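Local coordinates for Ton_1535 (Thermococcus onnurineus, PDB 3ZPJ), which is of unknown function but folds as an all-helical alpha-solenoid whose regular course is altered by a left-handed helical turn, at residues P29-V40 with I53-I63; G240-A251 with V265-P276. All blocks are in the same frame, centred on the assembly; numbering follows the deposited sequence.

Interaction 1 (P29-V40 with I53-I63); sequences PIEQVQVLTKIV and IPSIMEDAMYI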
loop_
_atom_site.group_PDB
_atom_site.type_symbol
_atom_site.label_atom_id
_atom_site.label_comp_id
_atom_site.label_asym_id
_atom_site.label_seq_id
_atom_site.Cartn_x
_atom_site.Cartn_y
_atom_site.Cartn_z
ATOM N N PRO A 29 -0.343 23.937 19.282
ATOM C CA PRO A 29 0.265 24.438 18.037
ATOM C C PRO A 29 0.299 23.409 16.926
ATOM O O PRO A 29 -0.088 23.694 15.786
ATOM C CB PRO A 29 1.700 24.756 18.465
ATOM C CG PRO A 29 1.538 25.204 19.870
ATOM C CD PRO A 29 0.452 24.323 20.460
ATOM N N ILE A 30 0.788 22.221 17.250
ATOM C CA ILE A 30 0.775 21.138 16.290
ATOM C C ILE A 30 -0.649 20.876 15.801
ATOM O O ILE A 30 -0.880 20.677 14.610
ATOM C CB ILE A 30 1.415 19.879 16.873
ATOM C CG1 ILE A 30 2.933 20.024 16.827
ATOM C CG2 ILE A 30 0.996 18.639 16.090
ATOM C CD1 ILE A 30 3.643 19.007 17.649
ATOM N N GLU A 31 -1.608 20.933 16.715
ATOM C CA GLU A 31 -3.004 20.771 16.347
ATOM C C GLU A 31 -3.476 21.925 15.447
ATOM O O GLU A 31 -4.194 21.708 14.476
ATOM C CB GLU A 31 -3.867 20.652 17.600
ATOM C CG GLU A 31 -5.280 20.170 17.335
ATOM C CD GLU A 31 -5.327 18.737 16.848
ATOM O OE1 GLU A 31 -4.320 18.013 17.016
ATOM O OE2 GLU A 31 -6.378 18.340 16.300
ATOM N N GLN A 32 -3.046 23.145 15.749
ATOM C CA GLN A 32 -3.346 24.283 14.873
ATOM C C GLN A 32 -2.818 24.055 13.457
ATOM O O GLN A 32 -3.445 24.456 12.490
ATOM C CB GLN A 32 -2.766 25.581 15.442
ATOM C CG GLN A 32 -3.399 26.010 16.748
ATOM C CD GLN A 32 -2.818 27.303 17.259
ATOM O OE1 GLN A 32 -1.750 27.717 16.822
ATOM N NE2 GLN A 32 -3.514 27.954 18.186
ATOM N N VAL A 33 -1.670 23.394 13.348
ATOM C CA VAL A 33 -1.013 23.212 12.071
ATOM C C VAL A 33 -1.697 22.115 11.268
ATOM O O VAL A 33 -1.883 22.258 10.057
ATOM C CB VAL A 33 0.491 22.903 12.262
ATOM C CG1 VAL A 33 1.160 22.599 10.937
ATOM C CG2 VAL A 33 1.163 24.069 12.912
ATOM N N GLN A 34 -2.040 21.023 11.956
ATOM C CA GLN A 34 -2.926 19.983 11.443
ATOM C C GLN A 34 -4.197 20.569 10.847
ATOM O O GLN A 34 -4.593 20.233 9.736
ATOM C CB GLN A 34 -3.353 19.040 12.576
ATOM C CG GLN A 34 -2.260 18.167 13.141
ATOM C CD GLN A 34 -1.989 16.961 12.276
ATOM O OE1 GLN A 34 -2.353 16.938 11.095
ATOM N NE2 GLN A 34 -1.353 15.941 12.858
ATOM N N VAL A 35 -4.857 21.428 11.606
ATOM C CA VAL A 35 -6.115 21.969 11.144
ATOM C C VAL A 35 -5.865 22.838 9.924
ATOM O O VAL A 35 -6.512 22.664 8.884
ATOM C CB VAL A 35 -6.817 22.759 12.250
ATOM C CG1 VAL A 35 -8.022 23.499 11.698
ATOM C CG2 VAL A 35 -7.237 21.814 13.353
ATOM N N LEU A 36 -4.910 23.758 10.046
ATOM C CA LEU A 36 -4.642 24.703 8.969
ATOM C C LEU A 36 -4.366 23.952 7.675
ATOM O O LEU A 36 -4.970 24.241 6.638
ATOM C CB LEU A 36 -3.487 25.636 9.327
ATOM C CG LEU A 36 -3.783 26.655 10.431
ATOM C CD1 LEU A 36 -2.496 27.257 10.975
ATOM C CD2 LEU A 36 -4.699 27.751 9.925
ATOM N N THR A 37 -3.499 22.949 7.749
ATOM C CA THR A 37 -3.098 22.231 6.547
ATOM C C THR A 37 -4.209 21.366 5.941
ATOM O O THR A 37 -4.242 21.162 4.733
ATOM C CB THR A 37 -1.799 21.413 6.757
ATOM O OG1 THR A 37 -1.925 20.585 7.907
ATOM C CG2 THR A 37 -0.615 22.337 6.953
ATOM N N LYS A 38 -5.117 20.879 6.783
ATOM C CA LYS A 38 -6.235 20.042 6.348
ATOM C C LYS A 38 -7.281 20.874 5.618
ATOM O O LYS A 38 -7.994 20.382 4.748
ATOM C CB LYS A 38 -6.871 19.365 7.562
ATOM C CG LYS A 38 -7.695 18.122 7.258
ATOM C CD LYS A 38 -8.037 17.390 8.557
ATOM C CE LYS A 38 -6.767 17.082 9.355
ATOM N NZ LYS A 38 -7.041 16.547 10.715
ATOM N N ILE A 39 -7.385 22.139 6.001
ATOM C CA ILE A 39 -8.201 23.085 5.265
ATOM C C ILE A 39 -7.648 23.332 3.861
ATOM O O ILE A 39 -8.386 23.312 2.878
ATOM C CB ILE A 39 -8.268 24.408 6.004
ATOM C CG1 ILE A 39 -9.060 24.228 7.299
ATOM C CG2 ILE A 39 -8.877 25.485 5.107
ATOM C CD1 ILE A 39 -9.426 25.522 7.958
ATOM N N VAL A 40 -6.346 23.580 3.780
ATOM C CA VAL A 40 -5.673 23.783 2.502
ATOM C C VAL A 40 -5.847 22.581 1.588
ATOM O O VAL A 40 -6.169 22.725 0.413
ATOM C CB VAL A 40 -4.161 24.033 2.696
ATOM C CG1 VAL A 40 -3.389 23.740 1.401
ATOM C CG2 VAL A 40 -3.917 25.465 3.163
ATOM N N ILE A 53 -5.126 29.557 -0.060
ATOM C CA ILE A 53 -4.010 28.648 0.243
ATOM C C ILE A 53 -2.669 29.289 0.674
ATOM O O ILE A 53 -2.051 28.833 1.650
ATOM C CB ILE A 53 -3.808 27.610 -0.896
ATOM C CG1 ILE A 53 -5.055 26.715 -0.993
ATOM C CG2 ILE A 53 -2.532 26.777 -0.680
ATOM C CD1 ILE A 53 -4.951 25.569 -1.989
ATOM N N PRO A 54 -2.214 30.339 -0.039
ATOM C CA PRO A 54 -0.944 30.944 0.364
ATOM C C PRO A 54 -1.005 31.559 1.756
ATOM O O PRO A 54 -0.059 31.390 2.532
ATOM C CB PRO A 54 -0.736 32.042 -0.691
ATOM C CG PRO A 54 -1.469 31.551 -1.884
ATOM C CD PRO A 54 -2.710 30.934 -1.293
ATOM N N SER A 55 -2.093 32.261 2.060
ATOM C CA SER A 55 -2.239 32.909 3.359
ATOM C C SER A 55 -2.294 31.910 4.524
ATOM O O SER A 55 -1.757 32.165 5.608
ATOM C CB SER A 55 -3.479 33.791 3.378
ATOM O OG SER A 55 -3.640 34.365 4.661
ATOM N N ILE A 56 -2.952 30.782 4.301
ATOM C CA ILE A 56 -3.060 29.761 5.323
ATOM C C ILE A 56 -1.716 29.073 5.575
ATOM O O ILE A 56 -1.333 28.845 6.728
ATOM C CB ILE A 56 -4.073 28.680 4.927
ATOM C CG1 ILE A 56 -5.444 29.294 4.651
ATOM C CG2 ILE A 56 -4.177 27.641 6.021
ATOM C CD1 ILE A 56 -6.467 28.277 4.174
ATOM N N MET A 57 -1.019 28.720 4.497
ATOM C CA MET A 57 0.298 28.091 4.619
ATOM C C MET A 57 1.275 29.011 5.365
ATOM O O MET A 57 2.053 28.553 6.208
ATOM C CB MET A 57 0.851 27.700 3.248
ATOM C CG MET A 57 0.173 26.487 2.618
ATOM S SD MET A 57 0.166 24.995 3.614
ATOM C CE MET A 57 0.016 23.804 2.318
ATOM N N GLU A 58 1.219 30.308 5.068
ATOM C CA GLU A 58 1.971 31.303 5.837
ATOM C C GLU A 58 1.662 31.232 7.335
ATOM O O GLU A 58 2.558 31.379 8.162
ATOM C CB GLU A 58 1.687 32.725 5.342
ATOM C CG GLU A 58 2.351 33.126 4.039
ATOM C CD GLU A 58 1.967 34.552 3.625
ATOM O OE1 GLU A 58 0.945 35.072 4.133
ATOM O OE2 GLU A 58 2.688 35.158 2.801
ATOM N N ASP A 59 0.395 31.038 7.686
ATOM C CA ASP A 59 0.012 30.994 9.095
ATOM C C ASP A 59 0.557 29.747 9.766
ATOM O O ASP A 59 1.058 29.793 10.897
ATOM C CB ASP A 59 -1.499 31.032 9.242
ATOM C CG ASP A 59 -2.072 32.362 8.878
ATOM O OD1 ASP A 59 -1.301 33.347 8.807
ATOM O OD2 ASP A 59 -3.297 32.420 8.663
ATOM N N ALA A 60 0.460 28.637 9.043
ATOM C CA ALA A 60 0.989 27.366 9.497
ATOM C C ALA A 60 2.504 27.460 9.625
ATOM O O ALA A 60 3.066 27.064 10.646
ATOM C CB ALA A 60 0.575 26.236 8.540
ATOM N N MET A 61 3.157 28.009 8.602
ATOM C CA MET A 61 4.608 28.195 8.633
ATOM C C MET A 61 5.015 29.076 9.808
ATOM O O MET A 61 6.043 28.857 10.429
ATOM C CB MET A 61 5.125 28.802 7.322
ATOM C CG MET A 61 5.184 27.825 6.149
ATOM S SD MET A 61 5.459 28.629 4.552
ATOM C CE MET A 61 5.489 27.187 3.528
ATOM N N TYR A 62 4.206 30.078 10.110
ATOM C CA TYR A 62 4.518 30.999 11.205
ATOM C C TYR A 62 4.434 30.283 12.550
ATOM O O TYR A 62 5.277 30.475 13.420
ATOM C CB TYR A 62 3.556 32.183 11.177
ATOM C CG TYR A 62 3.614 33.097 12.385
ATOM C CD1 TYR A 62 4.774 33.788 12.706
ATOM C CD2 TYR A 62 2.492 33.304 13.174
ATOM C CE1 TYR A 62 4.822 34.641 13.799
ATOM C CE2 TYR A 62 2.526 34.159 14.264
ATOM C CZ TYR A 62 3.694 34.824 14.571
ATOM O OH TYR A 62 3.741 35.669 15.659
ATOM N N ILE A 63 3.409 29.454 12.711
ATOM C CA ILE A 63 3.244 28.695 13.940
ATOM C C ILE A 63 4.426 27.742 14.166
ATOM O O ILE A 63 4.956 27.644 15.275
ATOM C CB ILE A 63 1.901 27.954 13.946
ATOM C CG1 ILE A 63 0.763 28.977 13.992
ATOM C CG2 ILE A 63 1.818 27.001 15.122
ATOM C CD1 ILE A 63 -0.614 28.394 13.904
#
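L36 and I63 reach into one another's helix as knobs into holes, locking helices 29-45 and 53-66 into an antiparallel hairpin of the alpha-solenoid; the axes of segments 29-40 and 53-63 run 163° apart and come within 9.2 Å. L36 sits among I56, D59, A60 and I63, its CD1 lying 3.8 Å from A60 CA, where the small side chain is consistent with the close approach of the backbones. I63 in turn enters the hole formed by P29, Q32, V33 and L36. Its two branches part there: CG2, anti to the backbone N, slides past V33 CG2 at 3.7 Å, while CG1, beside that N (chi1 -66°), carries CD1 across to L36 CD1. The other tight zone is around V40. Its CG2 passes alongside I56 CG2 at 3.6 Å in the opposite direction, and its CG1 meets I53 CG2 and the methyl of M57, whose chain bends at chi2 (-55°). L20 of helix 16-22 closes over L36, I39 and I56, whereas T37 and M57 face T83 of helix 70-86. The side toward solvent is looser: the side chain of D59 approaches no closer than D59 CB to L36 CD1, 4.3 Å, and P29 touches I63 only at the margin. No hydrogen bond crosses between the two segments. Q32 crosses I63 at about a right angle, OE1 3.2 Å from I63 CD1, but its NE2 is bonded to the carbonyl of I26; T37 OG1 donates to V33 O at 2.7 Å, on the opposite face of that carbonyl's plane from T37 N.

Interaction 2 (G240-A251 with V265-P276); sequences GVMRLIGELEVA and VVDKAFECCESP
E247 OE2 is held by two cationic side chains, R243 from its own helix and K268 from the facing one. R243 NE donates to it at 3.1 Å in a nearly straight bond (170°), arriving from above the carboxylate plane, while K268 NZ completes a long salt bridge at 3.6 Å. R243 CG stands anti to the backbone N (chi1 -173°), and the extended chain carries the guanidinium to the C272-C273 disulfide: K268 NZ is at its edge, C272 SG over one face, and C273 SG, in a poorly ordered residue, is modelled over that face too. Were R243 replaced by an alanine, E247 OE2 would probably lose its straight bond, keeping the long bridge to K268 within this network, and the disulfide its flat neighbour. Deeper in, L244 CD1 lies over the face of the F270 ring, 4.2 Å from its centroid in a CH-pi contact, and L248 CD2 meets the same ring obliquely. A251 CB packs 3.5 Å from V266 CG2. At the other end P276 CG lies 3.8 Å from V241 CG1. The axes of 240-251 and 265-271, 9.0 Å apart at closest approach and 173° apart in direction, mark the antiparallel hairpin that repeats in an alpha-solenoid.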
loop_
_atom_site.group_PDB
_atom_site.type_symbol
_atom_site.label_atom_id
_atom_site.label_comp_id
_atom_site.label_asym_id
_atom_site.label_seq_id
_atom_site.Cartn_x
_atom_site.Cartn_y
_atom_site.Cartn_z
ATOM N N GLY A 240 -10.091 -3.031 -20.491
ATOM C CA GLY A 240 -9.365 -4.064 -21.214
ATOM C C GLY A 240 -8.516 -5.001 -20.359
ATOM O O GLY A 240 -8.997 -5.614 -19.400
ATOM N N VAL A 241 -7.240 -5.109 -20.709
ATOM C CA VAL A 241 -6.382 -6.109 -20.097
ATOM C C VAL A 241 -6.210 -5.872 -18.613
ATOM O O VAL A 241 -6.321 -6.810 -17.830
ATOM C CB VAL A 241 -5.017 -6.233 -20.811
ATOM C CG1 VAL A 241 -5.228 -6.703 -22.233
ATOM C CG2 VAL A 241 -4.278 -4.897 -20.817
ATOM N N MET A 242 -5.961 -4.626 -18.213
ATOM C CA MET A 242 -5.754 -4.334 -16.799
ATOM C C MET A 242 -7.021 -4.627 -16.002
ATOM O O MET A 242 -6.956 -5.106 -14.877
ATOM C CB MET A 242 -5.285 -2.894 -16.576
ATOM C CG MET A 242 -3.806 -2.680 -16.856
ATOM S SD MET A 242 -3.347 -0.930 -16.916
ATOM C CE MET A 242 -2.650 -0.711 -15.285
ATOM N N ARG A 243 -8.175 -4.361 -16.598
ATOM C CA ARG A 243 -9.440 -4.659 -15.938
ATOM C C ARG A 243 -9.669 -6.161 -15.781
ATOM O O ARG A 243 -10.273 -6.617 -14.810
ATOM C CB ARG A 243 -10.615 -4.057 -16.700
ATOM C CG ARG A 243 -11.909 -4.220 -15.944
ATOM C CD ARG A 243 -13.069 -3.561 -16.624
ATOM N NE ARG A 243 -14.309 -4.227 -16.237
ATOM C CZ ARG A 243 -15.504 -3.945 -16.746
ATOM N NH1 ARG A 243 -15.632 -2.989 -17.661
ATOM N NH2 ARG A 243 -16.570 -4.615 -16.328
ATOM N N LEU A 244 -9.189 -6.925 -16.752
ATOM C CA LEU A 244 -9.290 -8.365 -16.695
ATOM C C LEU A 244 -8.391 -8.900 -15.582
ATOM O O LEU A 244 -8.846 -9.647 -14.713
ATOM C CB LEU A 244 -8.932 -8.981 -18.049
ATOM C CG LEU A 244 -9.008 -10.503 -18.187
ATOM C CD1 LEU A 244 -10.206 -11.053 -17.462
ATOM C CD2 LEU A 244 -9.085 -10.885 -19.670
ATOM N N ILE A 245 -7.117 -8.525 -15.615
ATOM C CA ILE A 245 -6.172 -9.003 -14.618
ATOM C C ILE A 245 -6.666 -8.612 -13.230
ATOM O O ILE A 245 -6.626 -9.414 -12.302
ATOM C CB ILE A 245 -4.746 -8.440 -14.838
ATOM C CG1 ILE A 245 -3.952 -9.326 -15.794
ATOM C CG2 ILE A 245 -3.967 -8.392 -13.529
ATOM C CD1 ILE A 245 -4.403 -9.267 -17.196
ATOM N N GLY A 246 -7.161 -7.390 -13.102
ATOM C CA GLY A 246 -7.545 -6.875 -11.799
ATOM C C GLY A 246 -8.705 -7.668 -11.236
ATOM O O GLY A 246 -8.720 -8.035 -10.056
ATOM N N GLU A 247 -9.683 -7.947 -12.086
ATOM C CA GLU A 247 -10.823 -8.740 -11.653
ATOM C C GLU A 247 -10.376 -10.145 -11.246
ATOM O O GLU A 247 -10.822 -10.666 -10.229
ATOM C CB GLU A 247 -11.931 -8.734 -12.708
ATOM C CG GLU A 247 -12.657 -7.378 -12.811
ATOM C CD GLU A 247 -13.650 -7.280 -13.970
ATOM O OE1 GLU A 247 -13.622 -8.132 -14.886
ATOM O OE2 GLU A 247 -14.468 -6.339 -13.972
ATOM N N LEU A 248 -9.449 -10.731 -12.003
ATOM C CA LEU A 248 -8.913 -12.049 -11.666
ATOM C C LEU A 248 -8.141 -12.066 -10.349
ATOM O O LEU A 248 -8.285 -12.997 -9.552
ATOM C CB LEU A 248 -8.047 -12.594 -12.800
ATOM C CG LEU A 248 -8.850 -12.875 -14.073
ATOM C CD1 LEU A 248 -7.983 -13.407 -15.207
ATOM C CD2 LEU A 248 -9.938 -13.864 -13.757
ATOM N N GLU A 249 -7.316 -11.045 -10.129
ATOM C CA GLU A 249 -6.576 -10.934 -8.886
ATOM C C GLU A 249 -7.566 -10.857 -7.727
ATOM O O GLU A 249 -7.366 -11.471 -6.684
ATOM C CB GLU A 249 -5.629 -9.709 -8.905
ATOM C CG GLU A 249 -4.499 -9.819 -9.935
ATOM C CD GLU A 249 -3.477 -8.670 -9.884
ATOM O OE1 GLU A 249 -3.871 -7.510 -9.612
ATOM O OE2 GLU A 249 -2.276 -8.935 -10.151
ATOM N N VAL A 250 -8.654 -10.123 -7.924
ATOM C CA VAL A 250 -9.647 -10.003 -6.874
ATOM C C VAL A 250 -10.336 -11.336 -6.625
ATOM O O VAL A 250 -10.523 -11.739 -5.477
ATOM C CB VAL A 250 -10.668 -8.900 -7.174
ATOM C CG1 VAL A 250 -11.935 -9.109 -6.359
ATOM C CG2 VAL A 250 -10.061 -7.561 -6.844
ATOM N N ALA A 251 -10.685 -12.037 -7.696
ATOM C CA ALA A 251 -11.305 -13.350 -7.554
ATOM C C ALA A 251 -10.368 -14.257 -6.756
ATOM O O ALA A 251 -10.802 -15.022 -5.902
ATOM C CB ALA A 251 -11.606 -13.951 -8.910
ATOM N N VAL A 265 -17.094 -13.938 -10.070
ATOM C CA VAL A 265 -16.300 -12.809 -10.541
ATOM C C VAL A 265 -15.463 -13.198 -11.756
ATOM O O VAL A 265 -15.276 -12.402 -12.683
ATOM C CB VAL A 265 -15.362 -12.258 -9.452
ATOM C CG1 VAL A 265 -14.467 -11.173 -10.040
ATOM C CG2 VAL A 265 -16.177 -11.712 -8.264
ATOM N N VAL A 266 -14.975 -14.433 -11.745
ATOM C CA VAL A 266 -14.149 -14.964 -12.824
ATOM C C VAL A 266 -14.952 -15.070 -14.117
ATOM O O VAL A 266 -14.493 -14.678 -15.197
ATOM C CB VAL A 266 -13.643 -16.364 -12.457
ATOM C CG1 VAL A 266 -13.192 -17.118 -13.688
ATOM C CG2 VAL A 266 -12.525 -16.278 -11.423
ATOM N N ASP A 267 -16.158 -15.608 -14.011
ATOM C CA ASP A 267 -16.967 -15.778 -15.214
ATOM C C ASP A 267 -17.306 -14.418 -15.787
ATOM O O ASP A 267 -17.201 -14.205 -16.983
ATOM C CB ASP A 267 -18.221 -16.601 -14.933
ATOM C CG ASP A 267 -17.904 -18.061 -14.698
ATOM O OD1 ASP A 267 -16.739 -18.444 -14.946
ATOM O OD2 ASP A 267 -18.809 -18.818 -14.276
ATOM N N LYS A 268 -17.645 -13.482 -14.909
ATOM C CA LYS A 268 -18.011 -12.150 -15.346
ATOM C C LYS A 268 -16.827 -11.430 -15.971
ATOM O O LYS A 268 -16.990 -10.662 -16.911
ATOM C CB LYS A 268 -18.565 -11.324 -14.188
ATOM C CG LYS A 268 -19.058 -9.959 -14.630
ATOM C CD LYS A 268 -19.308 -9.014 -13.475
ATOM C CE LYS A 268 -19.178 -7.575 -13.952
ATOM N NZ LYS A 268 -17.886 -7.352 -14.693
ATOM N N ALA A 269 -15.632 -11.693 -15.460
ATOM C CA ALA A 269 -14.438 -11.016 -15.956
ATOM C C ALA A 269 -14.151 -11.322 -17.425
ATOM O O ALA A 269 -13.464 -10.546 -18.091
ATOM C CB ALA A 269 -13.232 -11.351 -15.099
ATOM N N PHE A 270 -14.669 -12.449 -17.915
ATOM C CA PHE A 270 -14.523 -12.823 -19.321
ATOM C C PHE A 270 -15.814 -12.574 -20.081
ATOM O O PHE A 270 -15.804 -12.257 -21.267
ATOM C CB PHE A 270 -14.173 -14.304 -19.451
ATOM C CG PHE A 270 -12.772 -14.626 -19.067
ATOM C CD1 PHE A 270 -12.454 -14.946 -17.755
ATOM C CD2 PHE A 270 -11.762 -14.595 -20.007
ATOM C CE1 PHE A 270 -11.154 -15.236 -17.393
ATOM C CE2 PHE A 270 -10.455 -14.883 -19.647
ATOM C CZ PHE A 270 -10.152 -15.209 -18.334
ATOM N N GLU A 271 -16.931 -12.741 -19.390
ATOM C CA GLU A 271 -18.237 -12.662 -20.023
ATOM C C GLU A 271 -18.792 -11.250 -20.071
ATOM O O GLU A 271 -19.867 -11.030 -20.610
ATOM C CB GLU A 271 -19.222 -13.595 -19.316
ATOM C CG GLU A 271 -18.855 -15.070 -19.451
ATOM C CD GLU A 271 -19.691 -15.956 -18.557
ATOM O OE1 GLU A 271 -20.005 -15.514 -17.430
ATOM O OE2 GLU A 271 -20.044 -17.081 -18.989
ATOM N N CYS A 272 -18.059 -10.292 -19.518
ATOM C CA CYS A 272 -18.532 -8.912 -19.487
ATOM C C CYS A 272 -18.192 -8.201 -20.789
ATOM O O CYS A 272 -18.922 -7.316 -21.243
ATOM C CB CYS A 272 -17.913 -8.139 -18.309
ATOM S SG CYS A 272 -16.164 -7.663 -18.518
ATOM N N CYS A 273 -17.068 -8.584 -21.384
ATOM C CA CYS A 273 -16.500 -7.808 -22.472
ATOM C C CYS A 273 -15.988 -8.703 -23.591
ATOM O O CYS A 273 -16.025 -9.934 -23.501
ATOM C CB CYS A 273 -15.363 -6.928 -21.936
ATOM S SG CYS A 273 -15.397 -6.655 -20.121
ATOM N N GLU A 274 -15.522 -8.076 -24.661
ATOM C CA GLU A 274 -14.827 -8.818 -25.692
ATOM C C GLU A 274 -13.409 -9.029 -25.213
ATOM O O GLU A 274 -12.871 -8.205 -24.468
ATOM C CB GLU A 274 -14.848 -8.072 -27.026
ATOM C CG GLU A 274 -16.181 -8.165 -27.741
ATOM C CD GLU A 274 -16.699 -9.589 -27.795
ATOM O OE1 GLU A 274 -15.950 -10.478 -28.259
ATOM O OE2 GLU A 274 -17.848 -9.822 -27.361
ATOM N N SER A 275 -12.821 -10.151 -25.616
ATOM C CA SER A 275 -11.440 -10.450 -25.282
ATOM C C SER A 275 -10.557 -9.348 -25.850
ATOM O O SER A 275 -10.505 -9.148 -27.064
ATOM C CB SER A 275 -11.026 -11.812 -25.849
ATOM O OG SER A 275 -11.958 -12.820 -25.497
ATOM N N PRO A 276 -9.876 -8.610 -24.964
ATOM C CA PRO A 276 -8.966 -7.556 -25.413
ATOM C C PRO A 276 -7.762 -8.145 -26.138
ATOM O O PRO A 276 -7.661 -9.365 -26.312
ATOM C CB PRO A 276 -8.519 -6.903 -24.103
ATOM C CG PRO A 276 -8.701 -7.969 -23.065
ATOM C CD PRO A 276 -9.922 -8.718 -23.494
#

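Interactions 1 and 2 follow one another along the chain and lie on opposite sides of its centre, their own centres 45 Å apart and their nearest atoms about 28 Å apart, so neither touches the other. Both join antiparallel helices at almost the same distance between axes, yet they differ in chemistry. The 29-40/53-63 pairing is buried and held across its interface by apolar side chains, whereas the 240-251/265-276 pairing is partly buried and adds a charge network and a disulfide at its border. No ligand or active site is known to which they could be related; each is the packing between two consecutive helices of the solenoid.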